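Local atomic coordinates of DUF3992 domain-containing protein (Bacillus cereus, PDB entry 7A02), a protein that builds the endospore appendages of Bacillus cereus, disulfide-linked pili in which many copies of this subunit are stacked helically. Residues V60-Y65 with E75-A80; A31-I36 with T94-G99; Y50-T55 with G82-F87; D44-G49 with T88-D93; C24-A29 with T105-M110. All coordinates share one frame; numbering follows the deposited sequence.

Interaction 1. Residues V60-Y65 with E75-A80; sequences VTIVFY and ETIVVA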
# COMPACT_ATOMS: atom_id res chain seq x y z
N VAL A 60 13.33 -57.30 21.47
CA VAL A 60 14.17 -56.21 21.93
C VAL A 60 13.28 -54.99 22.14
O VAL A 60 12.44 -54.68 21.28
CB VAL A 60 15.30 -55.90 20.94
CG1 VAL A 60 16.15 -54.75 21.43
CG2 VAL A 60 16.16 -57.13 20.73
N THR A 61 13.45 -54.31 23.27
CA THR A 61 12.60 -53.19 23.65
C THR A 61 13.40 -51.89 23.57
O THR A 61 14.45 -51.77 24.19
CB THR A 61 12.05 -53.37 25.06
OG1 THR A 61 11.21 -54.53 25.09
CG2 THR A 61 11.24 -52.16 25.46
N ILE A 62 12.87 -50.93 22.81
CA ILE A 62 13.48 -49.61 22.66
C ILE A 62 12.60 -48.60 23.38
O ILE A 62 11.37 -48.63 23.25
CB ILE A 62 13.68 -49.25 21.18
CG1 ILE A 62 14.53 -47.99 21.04
CG2 ILE A 62 12.36 -49.11 20.45
CD1 ILE A 62 15.02 -47.75 19.65
N VAL A 63 13.23 -47.73 24.17
CA VAL A 63 12.51 -46.74 24.97
C VAL A 63 13.15 -45.38 24.77
O VAL A 63 14.37 -45.24 24.88
CB VAL A 63 12.50 -47.12 26.46
CG1 VAL A 63 11.68 -46.12 27.23
CG2 VAL A 63 11.94 -48.50 26.66
N PHE A 64 12.32 -44.37 24.51
CA PHE A 64 12.75 -42.98 24.42
C PHE A 64 12.42 -42.28 25.74
O PHE A 64 11.29 -42.38 26.22
CB PHE A 64 12.06 -42.25 23.27
CG PHE A 64 12.33 -42.83 21.92
CD1 PHE A 64 11.66 -43.96 21.49
CD2 PHE A 64 13.23 -42.24 21.07
CE1 PHE A 64 11.91 -44.48 20.25
CE2 PHE A 64 13.47 -42.76 19.83
CZ PHE A 64 12.81 -43.88 19.42
N TYR A 65 13.40 -41.58 26.30
CA TYR A 65 13.26 -40.94 27.60
C TYR A 65 13.44 -39.44 27.47
O TYR A 65 14.38 -38.97 26.83
CB TYR A 65 14.28 -41.47 28.59
CG TYR A 65 13.99 -42.86 29.09
CD1 TYR A 65 12.88 -43.11 29.87
CD2 TYR A 65 14.83 -43.91 28.79
CE1 TYR A 65 12.61 -44.37 30.32
CE2 TYR A 65 14.57 -45.17 29.24
CZ TYR A 65 13.46 -45.40 30.01
OH TYR A 65 13.19 -46.67 30.47
N GLU A 75 7.99 -42.84 24.55
CA GLU A 75 7.73 -43.84 23.52
C GLU A 75 8.41 -45.15 23.88
O GLU A 75 9.50 -45.14 24.45
CB GLU A 75 8.22 -43.37 22.15
CG GLU A 75 7.21 -42.59 21.36
CD GLU A 75 6.26 -43.50 20.62
OE1 GLU A 75 5.08 -43.57 21.01
OE2 GLU A 75 6.71 -44.15 19.66
N THR A 76 7.76 -46.26 23.54
CA THR A 76 8.30 -47.59 23.80
C THR A 76 7.81 -48.54 22.72
O THR A 76 6.61 -48.60 22.45
CB THR A 76 7.86 -48.09 25.18
OG1 THR A 76 8.59 -47.40 26.19
CG2 THR A 76 8.13 -49.58 25.31
N ILE A 77 8.74 -49.27 22.11
CA ILE A 77 8.41 -50.21 21.04
C ILE A 77 9.10 -51.54 21.32
O ILE A 77 10.25 -51.57 21.78
CB ILE A 77 8.83 -49.67 19.66
CG1 ILE A 77 8.07 -48.39 19.33
CG2 ILE A 77 8.52 -50.68 18.58
CD1 ILE A 77 8.60 -47.68 18.12
N VAL A 78 8.41 -52.64 21.04
CA VAL A 78 8.94 -53.99 21.21
C VAL A 78 9.02 -54.64 19.84
O VAL A 78 8.00 -54.75 19.14
CB VAL A 78 8.09 -54.83 22.17
CG1 VAL A 78 8.39 -56.29 21.99
CG2 VAL A 78 8.34 -54.41 23.60
N VAL A 79 10.21 -55.10 19.46
CA VAL A 79 10.48 -55.59 18.11
C VAL A 79 10.92 -57.04 18.21
O VAL A 79 11.81 -57.38 19.00
CB VAL A 79 11.55 -54.75 17.40
CG1 VAL A 79 11.92 -55.36 16.08
CG2 VAL A 79 11.07 -53.33 17.22
N ALA A 80 10.31 -57.90 17.40
CA ALA A 80 10.70 -59.30 17.34
C ALA A 80 11.92 -59.49 16.45
O ALA A 80 12.29 -58.61 15.67
CB ALA A 80 9.54 -60.16 16.85
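In the beta hairpin of strands 60-66 and 72-79, Val60 to Phe64 run antiparallel (167°) to Glu75 to Val79. Val60 with Val79 and Ile62 with Ile77 form doubly hydrogen-bonded pairs, and Phe64 N bonds to Glu75 O at 2.9 Å. Between these pairs the same carbonyls also take CA-H contacts, as Ile62 O does from Thr76 CA at 3.3 Å. The hairpin forms one side of a jelly-roll sheet, with strand 94-98 on the far flank of 60-66. Val60, Ile62, Phe64, Ile77 and Val79 face the sheet of strands 19-29, 104-114, 46-55 and 84-90 and are buried. Ile62 and Ile77 lie side by side there: CG2 of Ile62 touches CB of Ile77 at 3.7 Å, while Ile62 CG1, anti to the backbone N (chi1 -170°), carries CD1 away from this strand. The Phe64 ring presents CD1 to Glu75 CB at 3.6 Å, and Phe87 meets it edge-to-face. The other face is more polar. Thr61 lies against the Val78 methyl CG2 through OG1, Thr61 CG2 lies 4.0 Å from Thr76 CG2, and both Val63 methyls flank Thr76 OG1, which bonds weakly to Glu75 O. Glu75 and Ile77 pack on Asp39 and Ala38 of a second subunit.

Interaction 2. Residues A31-I36 with T94-G99; sequences ATAAII and TVTILG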
# COMPACT_ATOMS: atom_id res chain seq x y z
N ALA A 31 21.49 -57.98 28.73
CA ALA A 31 20.27 -58.05 29.54
C ALA A 31 20.21 -56.95 30.58
O ALA A 31 19.85 -57.19 31.73
CB ALA A 31 20.16 -59.42 30.20
N THR A 32 20.50 -55.72 30.16
CA THR A 32 20.33 -54.51 30.95
C THR A 32 20.07 -53.38 29.98
O THR A 32 20.41 -53.46 28.80
CB THR A 32 21.56 -54.18 31.81
OG1 THR A 32 22.73 -54.18 30.99
CG2 THR A 32 21.73 -55.15 32.96
N ALA A 33 19.46 -52.31 30.47
CA ALA A 33 19.22 -51.16 29.62
C ALA A 33 20.55 -50.55 29.19
O ALA A 33 21.42 -50.30 30.02
CB ALA A 33 18.37 -50.12 30.35
N ALA A 34 20.71 -50.33 27.89
CA ALA A 34 21.94 -49.77 27.35
C ALA A 34 21.62 -48.50 26.58
O ALA A 34 20.68 -48.47 25.78
CB ALA A 34 22.64 -50.77 26.43
N ILE A 35 22.39 -47.45 26.84
CA ILE A 35 22.20 -46.17 26.16
C ILE A 35 22.68 -46.30 24.73
O ILE A 35 23.83 -46.69 24.47
CB ILE A 35 22.94 -45.05 26.89
CG1 ILE A 35 22.54 -45.01 28.36
CG2 ILE A 35 22.65 -43.72 26.24
CD1 ILE A 35 21.16 -44.47 28.60
N ILE A 36 21.82 -45.94 23.78
CA ILE A 36 22.13 -46.05 22.36
C ILE A 36 22.20 -44.68 21.70
O ILE A 36 22.76 -44.57 20.60
CB ILE A 36 21.12 -46.96 21.65
CG1 ILE A 36 21.44 -47.16 20.18
CG2 ILE A 36 19.74 -46.39 21.74
CD1 ILE A 36 20.50 -48.12 19.52
N THR A 94 17.15 -39.27 25.87
CA THR A 94 18.00 -40.43 25.66
C THR A 94 17.18 -41.54 25.02
O THR A 94 15.95 -41.49 24.99
CB THR A 94 18.61 -40.95 26.97
OG1 THR A 94 17.56 -41.27 27.88
CG2 THR A 94 19.51 -39.91 27.59
N VAL A 95 17.88 -42.54 24.48
CA VAL A 95 17.25 -43.75 23.97
C VAL A 95 17.98 -44.94 24.55
O VAL A 95 19.22 -44.95 24.61
CB VAL A 95 17.27 -43.80 22.43
CG1 VAL A 95 16.40 -44.93 21.94
CG2 VAL A 95 16.80 -42.50 21.84
N THR A 96 17.23 -45.94 25.00
CA THR A 96 17.83 -47.14 25.56
C THR A 96 17.25 -48.38 24.90
O THR A 96 16.08 -48.40 24.50
CB THR A 96 17.64 -47.26 27.07
OG1 THR A 96 16.27 -47.57 27.35
CG2 THR A 96 18.02 -45.98 27.77
N ILE A 97 18.07 -49.41 24.80
CA ILE A 97 17.66 -50.71 24.28
C ILE A 97 17.86 -51.77 25.34
O ILE A 97 18.81 -51.73 26.13
CB ILE A 97 18.40 -51.09 22.98
CG1 ILE A 97 19.90 -51.20 23.22
CG2 ILE A 97 18.11 -50.10 21.88
CD1 ILE A 97 20.65 -51.78 22.07
N LEU A 98 16.93 -52.72 25.38
CA LEU A 98 16.93 -53.82 26.34
C LEU A 98 16.70 -55.11 25.59
O LEU A 98 15.76 -55.20 24.79
CB LEU A 98 15.85 -53.62 27.40
CG LEU A 98 15.80 -54.67 28.50
CD1 LEU A 98 17.07 -54.67 29.29
CD2 LEU A 98 14.61 -54.42 29.39
N GLY A 99 17.52 -56.12 25.86
CA GLY A 99 17.40 -57.41 25.21
C GLY A 99 17.64 -58.55 26.19
O GLY A 99 18.10 -58.35 27.31
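Ile36 closes on Val95 and Ile97, pairing edge strand 34-38 with strand 94-98 in one of the two antiparallel sheets of the jelly roll. Its CB lies 4.1 Å from Val95 O, the acceptor that also takes the Ile36 N-H in a nearly straight bond of 2.9 Å (179° at the hydrogen). From CB, the branch CG2 rests on Val95, 3.6 Å from that residue's CB. The other branch, CG1, stands anti to the backbone N (chi1 -177°) and reaches inward toward Ile25 of the opposing sheet. Extended chi2 carries on to CD1, which meets Ile97 CG2 at 3.9 Å, the two side chains crossing at about a right angle, with Trp27 and Phe108 close by. Ala34 and Ile97 make the doubly hydrogen-bonded pair, Ala34 N to Ile97 O and Ile97 N to Ala34 O, with Ala34 CB loosely touching Ile97 CG1. Before Ala34 the chain is loop, and Leu98 lays CD1 against the Thr32-Ala33 peptide. On the outward face, Ile35 bends at chi2 (-74°), bringing CD1 to 3.6 Å from the Thr96 methyl CG2.

Interaction 3. Residues Y50-T55 with G82-F87; sequences YLKVDT and GSSASF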
# COMPACT_ATOMS: atom_id res chain seq x y z
N TYR A 50 14.42 -46.05 11.97
CA TYR A 50 13.97 -47.42 12.15
C TYR A 50 14.95 -48.16 13.05
O TYR A 50 16.10 -47.75 13.22
CB TYR A 50 13.83 -48.17 10.82
CG TYR A 50 15.12 -48.35 10.06
CD1 TYR A 50 15.44 -47.52 9.01
CD2 TYR A 50 16.01 -49.36 10.38
CE1 TYR A 50 16.61 -47.68 8.32
CE2 TYR A 50 17.18 -49.51 9.70
CZ TYR A 50 17.47 -48.67 8.66
OH TYR A 50 18.64 -48.83 7.96
N LEU A 51 14.48 -49.27 13.60
CA LEU A 51 15.30 -50.23 14.33
C LEU A 51 15.06 -51.60 13.73
O LEU A 51 13.91 -52.01 13.55
CB LEU A 51 14.97 -50.25 15.82
CG LEU A 51 15.83 -51.19 16.65
CD1 LEU A 51 17.06 -50.48 17.14
CD2 LEU A 51 15.05 -51.75 17.80
N LYS A 52 16.15 -52.30 13.42
CA LYS A 52 16.10 -53.64 12.85
C LYS A 52 16.82 -54.60 13.77
O LYS A 52 17.98 -54.37 14.12
CB LYS A 52 16.74 -53.67 11.46
CG LYS A 52 16.84 -55.07 10.89
CD LYS A 52 17.07 -55.09 9.38
CE LYS A 52 18.06 -54.05 8.91
NZ LYS A 52 19.27 -53.95 9.77
N VAL A 53 16.15 -55.68 14.15
CA VAL A 53 16.73 -56.71 14.99
C VAL A 53 17.19 -57.83 14.07
O VAL A 53 16.36 -58.52 13.46
CB VAL A 53 15.75 -57.22 16.05
CG1 VAL A 53 16.33 -58.39 16.78
CG2 VAL A 53 15.43 -56.11 17.02
N ASP A 54 18.50 -58.01 13.97
CA ASP A 54 19.06 -58.91 12.97
C ASP A 54 19.17 -60.34 13.49
O ASP A 54 18.57 -61.26 12.93
CB ASP A 54 20.43 -58.40 12.52
CG ASP A 54 20.90 -59.04 11.24
OD1 ASP A 54 20.26 -58.82 10.19
OD2 ASP A 54 21.91 -59.77 11.28
N THR A 55 19.93 -60.54 14.57
CA THR A 55 20.13 -61.88 15.09
C THR A 55 19.92 -61.91 16.59
O THR A 55 20.05 -60.89 17.27
CB THR A 55 21.52 -62.44 14.77
OG1 THR A 55 22.51 -61.64 15.42
CG2 THR A 55 21.77 -62.44 13.27
N GLY A 82 14.15 -60.65 13.42
CA GLY A 82 13.89 -60.80 12.01
C GLY A 82 12.94 -59.79 11.42
O GLY A 82 12.58 -59.92 10.24
N SER A 83 12.50 -58.80 12.19
CA SER A 83 11.60 -57.77 11.72
C SER A 83 12.14 -56.40 12.13
O SER A 83 13.17 -56.29 12.78
CB SER A 83 10.19 -58.00 12.27
OG SER A 83 9.30 -57.01 11.80
N SER A 84 11.42 -55.35 11.73
CA SER A 84 11.87 -53.99 11.95
C SER A 84 10.70 -53.14 12.44
O SER A 84 9.54 -53.57 12.40
CB SER A 84 12.45 -53.38 10.67
OG SER A 84 13.61 -54.08 10.27
N ALA A 85 11.02 -51.94 12.90
CA ALA A 85 9.97 -51.00 13.30
C ALA A 85 10.49 -49.58 13.17
O ALA A 85 11.61 -49.29 13.57
CB ALA A 85 9.52 -51.26 14.73
N SER A 86 9.66 -48.69 12.64
CA SER A 86 10.05 -47.31 12.38
C SER A 86 9.33 -46.36 13.34
O SER A 86 8.42 -46.75 14.07
CB SER A 86 9.75 -46.93 10.93
OG SER A 86 8.38 -47.15 10.64
N PHE A 87 9.77 -45.10 13.34
CA PHE A 87 9.25 -44.14 14.30
C PHE A 87 9.60 -42.72 13.88
O PHE A 87 10.50 -42.49 13.07
CB PHE A 87 9.81 -44.40 15.69
CG PHE A 87 11.31 -44.45 15.74
CD1 PHE A 87 12.05 -43.30 15.76
CD2 PHE A 87 11.96 -45.66 15.77
CE1 PHE A 87 13.42 -43.34 15.80
CE2 PHE A 87 13.33 -45.71 15.81
CZ PHE A 87 14.06 -44.55 15.82
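Ala85 O takes the N-H of Leu51 at 2.9 Å and also meets Tyr50 CA at 3.3 Å in a CA-H contact, so one carbonyl serves two neighbouring residues of the facing strand. Ala85 N returns a bond to Leu51 O, completing a hydrogen-bonded pair between strands 46-55 and 84-90, neighbours in the jelly-roll sheet that also holds strands 19-29 and 104-114. Toward the far end the ladder slackens: Val53 N reaches Ser83 O only weakly, at 3.3 Å, whereas Gly82 N bonds to Val53 O at 3.1 Å. Gly82 turns the chain here with a positive phi of 87°. Past Val53, Asp54 and Thr55 both face Thr105 of strand 104-114, a classic beta bulge.

The side chains sort by face. Leu51, Val53 and Ala85 turn to the interior, Leu51 and Val53 touching Trp27. On the other face, Ser84 OG lies along the start of the Lys52 chain, 3.4 Å from CB and about as far from CG. The lysine leaves with CG anti to its backbone N (chi1 174°), then folds at chi3 and chi4, and its NZ forms a salt bridge with Glu107 on strand 104-114. Strand 84-90 ends this sheet within the chain, but a second subunit continues it: Ser86 and Phe87 join a parallel ladder with that chain, and Gly82 O accepts a hydrogen bond from its Thr28 OG1. Within the subunit, the Phe87 ring meets the opposite backbone obliquely, with CE2 4.0 Å from Tyr50 N.

Interaction 4. Residues D44-G49 with T88-D93; sequences DIYASG and TVRRFD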
# COMPACT_ATOMS: atom_id res chain seq x y z
N ASP A 44 13.99 -28.72 21.13
CA ASP A 44 13.66 -28.65 19.71
C ASP A 44 14.43 -29.74 18.98
O ASP A 44 15.55 -29.51 18.51
CB ASP A 44 13.96 -27.28 19.13
CG ASP A 44 15.38 -26.84 19.40
OD1 ASP A 44 15.96 -27.29 20.41
OD2 ASP A 44 15.92 -26.06 18.59
N ILE A 45 13.84 -30.92 18.88
CA ILE A 45 14.45 -32.01 18.14
C ILE A 45 13.34 -32.89 17.59
O ILE A 45 12.36 -33.17 18.28
CB ILE A 45 15.45 -32.80 19.02
CG1 ILE A 45 16.26 -33.76 18.16
CG2 ILE A 45 14.74 -33.54 20.12
CD1 ILE A 45 17.45 -34.32 18.86
N TYR A 46 13.48 -33.27 16.33
CA TYR A 46 12.55 -34.16 15.67
C TYR A 46 13.36 -35.25 14.99
O TYR A 46 14.27 -34.94 14.21
CB TYR A 46 11.70 -33.42 14.64
CG TYR A 46 10.66 -32.51 15.25
CD1 TYR A 46 11.01 -31.30 15.81
CD2 TYR A 46 9.32 -32.87 15.25
CE1 TYR A 46 10.07 -30.48 16.36
CE2 TYR A 46 8.38 -32.05 15.80
CZ TYR A 46 8.76 -30.85 16.35
OH TYR A 46 7.82 -30.03 16.91
N ALA A 47 13.06 -36.50 15.29
CA ALA A 47 13.87 -37.60 14.79
C ALA A 47 12.99 -38.67 14.17
O ALA A 47 11.98 -39.06 14.76
CB ALA A 47 14.72 -38.20 15.90
N SER A 48 13.39 -39.15 13.00
CA SER A 48 12.73 -40.25 12.32
C SER A 48 13.74 -41.34 12.04
O SER A 48 14.93 -41.06 11.84
CB SER A 48 12.09 -39.80 11.01
OG SER A 48 11.08 -38.84 11.24
N GLY A 49 13.29 -42.58 12.02
CA GLY A 49 14.20 -43.67 11.73
C GLY A 49 13.56 -45.03 11.91
O GLY A 49 12.34 -45.16 11.98
N THR A 88 8.88 -41.76 14.47
CA THR A 88 9.27 -40.36 14.53
C THR A 88 8.81 -39.78 15.86
O THR A 88 7.69 -40.03 16.30
CB THR A 88 8.68 -39.54 13.37
OG1 THR A 88 9.01 -38.16 13.55
CG2 THR A 88 7.20 -39.66 13.33
N VAL A 89 9.70 -39.04 16.52
CA VAL A 89 9.52 -38.61 17.90
C VAL A 89 10.11 -37.22 18.08
O VAL A 89 11.05 -36.83 17.39
CB VAL A 89 10.18 -39.62 18.88
CG1 VAL A 89 10.10 -39.15 20.31
CG2 VAL A 89 9.52 -40.97 18.78
N ARG A 90 9.52 -36.44 19.00
CA ARG A 90 10.06 -35.15 19.38
C ARG A 90 10.19 -35.07 20.89
O ARG A 90 9.57 -35.84 21.62
CB ARG A 90 9.18 -33.99 18.92
CG ARG A 90 7.83 -34.01 19.57
CD ARG A 90 7.09 -32.75 19.27
NE ARG A 90 5.83 -32.70 19.99
CZ ARG A 90 4.65 -32.43 19.46
NH1 ARG A 90 4.56 -32.12 18.17
NH2 ARG A 90 3.58 -32.42 20.22
N ARG A 91 10.98 -34.09 21.35
CA ARG A 91 11.27 -33.89 22.76
C ARG A 91 11.60 -35.19 23.49
O ARG A 91 10.83 -35.70 24.30
CB ARG A 91 10.16 -33.14 23.50
CG ARG A 91 10.29 -31.63 23.48
CD ARG A 91 8.98 -30.87 23.41
NE ARG A 91 8.25 -30.92 22.15
CZ ARG A 91 7.33 -30.01 21.83
NH1 ARG A 91 6.69 -30.07 20.67
NH2 ARG A 91 7.05 -29.04 22.68
N PHE A 92 12.77 -35.73 23.18
CA PHE A 92 13.33 -36.84 23.93
C PHE A 92 14.78 -36.53 24.26
O PHE A 92 15.44 -35.75 23.58
CB PHE A 92 13.22 -38.16 23.17
CG PHE A 92 13.94 -38.17 21.86
CD1 PHE A 92 13.33 -37.70 20.72
CD2 PHE A 92 15.23 -38.65 21.77
CE1 PHE A 92 13.99 -37.71 19.53
CE2 PHE A 92 15.88 -38.66 20.58
CZ PHE A 92 15.27 -38.19 19.45
N ASP A 93 15.28 -37.17 25.31
CA ASP A 93 16.61 -36.88 25.82
C ASP A 93 17.58 -38.03 25.62
O ASP A 93 18.73 -37.82 25.24
CB ASP A 93 16.51 -36.51 27.30
CG ASP A 93 17.81 -35.98 27.86
OD1 ASP A 93 18.81 -35.92 27.13
OD2 ASP A 93 17.83 -35.61 29.06
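Ala47 and Val89 form a hydrogen-bonded pair where strands 46-49 and 88-90 run antiparallel at 163°: Ala47 N reaches Val89 O and Val89 N reaches Ala47 O, both at 2.9 Å. The strands are neighbours in one sheet of the jelly roll, and past Arg90 the second turns off toward the other sheet, with Arg91 N only weakly bonded to Ile45 O at 3.5 Å. Tyr46 and Arg90 point the same way from a non-hydrogen-bonded pair. Arg90 CB sits over one face of the Tyr46 ring, 3.9 Å from its centroid in a CH-pi contact. The extended arginine chain then carries CD along the phenol, 3.7 Å from Tyr46 OH; the guanidinium plane stands 77° from the ring. Tyr114 of a second subunit also meets this ring, and Arg90 has a long, weak ion pair with Asp54 of a third. Ser48 OG and Thr88 OG1 lie 3.2 Å apart, while Ser48 OG has its hydrogen-bond partner in Asp21 of the second subunit. On the interior face, Phe92 turns its edge to Ala47, with CZ 3.6 Å from CB, and Ile45 CG2 lies obliquely to the same ring, 4.3 Å from CE1.

Interaction 5. Residues C24-A29 with T105-M110; sequences CIDWTA and TGEFCM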
# COMPACT_ATOMS: atom_id res chain seq x y z
N CYS A 24 24.05 -43.66 11.84
CA CYS A 24 23.86 -45.08 11.60
C CYS A 24 24.78 -45.82 12.54
O CYS A 24 25.97 -45.48 12.60
CB CYS A 24 24.25 -45.44 10.17
SG CYS A 24 23.22 -44.91 8.84
N ILE A 25 24.29 -46.83 13.25
CA ILE A 25 25.16 -47.65 14.08
C ILE A 25 24.70 -49.10 14.06
O ILE A 25 23.58 -49.42 13.65
CB ILE A 25 25.25 -47.17 15.54
CG1 ILE A 25 23.87 -47.06 16.17
CG2 ILE A 25 26.00 -45.87 15.66
CD1 ILE A 25 23.91 -47.03 17.65
N ASP A 26 25.59 -49.98 14.51
CA ASP A 26 25.29 -51.37 14.78
C ASP A 26 25.41 -51.61 16.28
O ASP A 26 26.37 -51.16 16.90
CB ASP A 26 26.25 -52.30 14.03
CG ASP A 26 26.16 -52.13 12.54
OD1 ASP A 26 25.10 -51.70 12.05
OD2 ASP A 26 27.16 -52.44 11.85
N TRP A 27 24.44 -52.32 16.85
CA TRP A 27 24.36 -52.47 18.29
C TRP A 27 24.26 -53.93 18.68
O TRP A 27 23.74 -54.77 17.93
CB TRP A 27 23.16 -51.72 18.86
CG TRP A 27 21.89 -52.07 18.19
CD1 TRP A 27 21.30 -51.41 17.17
CD2 TRP A 27 21.03 -53.17 18.50
NE1 TRP A 27 20.14 -52.02 16.81
CE2 TRP A 27 19.95 -53.11 17.62
CE3 TRP A 27 21.08 -54.20 19.43
CZ2 TRP A 27 18.92 -54.04 17.64
CZ3 TRP A 27 20.06 -55.12 19.45
CH2 TRP A 27 19.00 -55.03 18.57
N THR A 28 24.76 -54.22 19.88
CA THR A 28 24.63 -55.51 20.54
C THR A 28 23.99 -55.28 21.91
O THR A 28 24.45 -54.42 22.67
CB THR A 28 25.98 -56.19 20.71
OG1 THR A 28 26.70 -56.13 19.47
CG2 THR A 28 25.80 -57.63 21.12
N ALA A 29 22.96 -56.05 22.22
CA ALA A 29 22.14 -55.81 23.40
C ALA A 29 22.43 -56.85 24.48
O ALA A 29 22.40 -58.05 24.22
CB ALA A 29 20.66 -55.85 23.03
N THR A 105 21.77 -58.71 18.12
CA THR A 105 22.45 -57.61 17.46
C THR A 105 21.64 -57.16 16.26
O THR A 105 20.86 -57.92 15.67
CB THR A 105 23.87 -57.98 17.03
OG1 THR A 105 24.56 -56.80 16.63
CG2 THR A 105 23.84 -58.94 15.87
N GLY A 106 21.86 -55.90 15.90
CA GLY A 106 21.10 -55.30 14.82
C GLY A 106 21.62 -53.92 14.47
O GLY A 106 22.74 -53.55 14.84
N GLU A 107 20.79 -53.16 13.76
CA GLU A 107 21.15 -51.85 13.24
C GLU A 107 20.27 -50.77 13.86
O GLU A 107 19.27 -51.05 14.51
CB GLU A 107 21.03 -51.81 11.72
CG GLU A 107 22.13 -52.53 11.00
CD GLU A 107 21.98 -52.46 9.50
OE1 GLU A 107 21.43 -53.41 8.91
OE2 GLU A 107 22.41 -51.45 8.90
N PHE A 108 20.66 -49.52 13.63
CA PHE A 108 19.89 -48.38 14.13
C PHE A 108 20.23 -47.15 13.29
O PHE A 108 21.38 -46.71 13.30
CB PHE A 108 20.20 -48.13 15.60
CG PHE A 108 19.49 -46.95 16.18
CD1 PHE A 108 18.15 -47.03 16.49
CD2 PHE A 108 20.16 -45.78 16.44
CE1 PHE A 108 17.50 -45.95 17.03
CE2 PHE A 108 19.51 -44.71 16.99
CZ PHE A 108 18.18 -44.79 17.28
N CYS A 109 19.24 -46.61 12.60
CA CYS A 109 19.40 -45.45 11.73
C CYS A 109 18.45 -44.35 12.17
O CYS A 109 17.31 -44.61 12.53
CB CYS A 109 19.12 -45.82 10.27
SG CYS A 109 18.85 -44.41 9.18
N MET A 110 18.93 -43.10 12.11
CA MET A 110 18.10 -41.99 12.57
C MET A 110 18.51 -40.69 11.89
O MET A 110 19.70 -40.37 11.84
CB MET A 110 18.19 -41.84 14.08
CG MET A 110 17.57 -40.58 14.62
SD MET A 110 17.84 -40.38 16.38
CE MET A 110 16.72 -41.60 17.02
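With CG set between its backbone N and carbonyl carbon (chi1 53°) and the ring turned across by chi2 (-95°), Trp27 folds its indole over Gly106 on the paired strand. Gly106 CA lies 4.0 Å from the centroid of the six-membered ring, over its face, as a CH-pi contact, and the glycine backbone packs directly against that face, its N over the indole centre. At the ring edge, NE1 donates to Glu107 O, though the modelled 2.6 Å is doubtfully short; the acceptor is close to the indole plane, but the donor stands well above the carbonyl plane, 67° out of it and not on a lone pair. Trp27 N donates to Gly106 O at 2.9 Å, and Trp27 O accepts from Gly106 N at 3.0 Å and also from Thr105 OG1, whose modelled distance is doubtful too. Ile25 and Phe108 make the other doubly hydrogen-bonded pair, and Ile25 CG1 touches Phe108 CB at 3.9 Å. On the outward face, Asp26 OD1 nears Glu107 CG at 3.3 Å, with the two carboxylates nearly perpendicular; Glu107 OE1 has its salt-bridge partner in Lys52. Cys24 SG and Cys109 SG lie 4.4 Å apart, not joined to each other. Strand 19-29 forms one edge of the jelly-roll sheet within the chain; strand 104-114 separates it from 46-55, with 84-90 beyond, and Ile25, Trp27 and Phe108 pack inward on Ile36 of strand 34-38.

The five contacts make up much of a two-sheet jelly roll. Interactions 1 and 2 belong to one sheet, joined through neighbouring strands 60-66 and 94-98. Interactions 3, 4 and 5 belong to the other; 3 and 4 are successive parts of the same strand pair, and strand 104-114 of 5 adjoins it. Between the sheets the chemistry is apolar: Ile62 CD1 meets Phe108 CE1 at 4.0 Å, and Ile97 CD1 meets Trp27 CE3 at 3.6 Å. Outward faces are mixed, with threonines, serines and charges among valines and isoleucine, and the Lys52-Glu107 salt bridge links 3 and 5. Interaction 4 is the most buried; 1, 3 and 4 also touch a second subunit, whereas 2 and 5 meet no other chain.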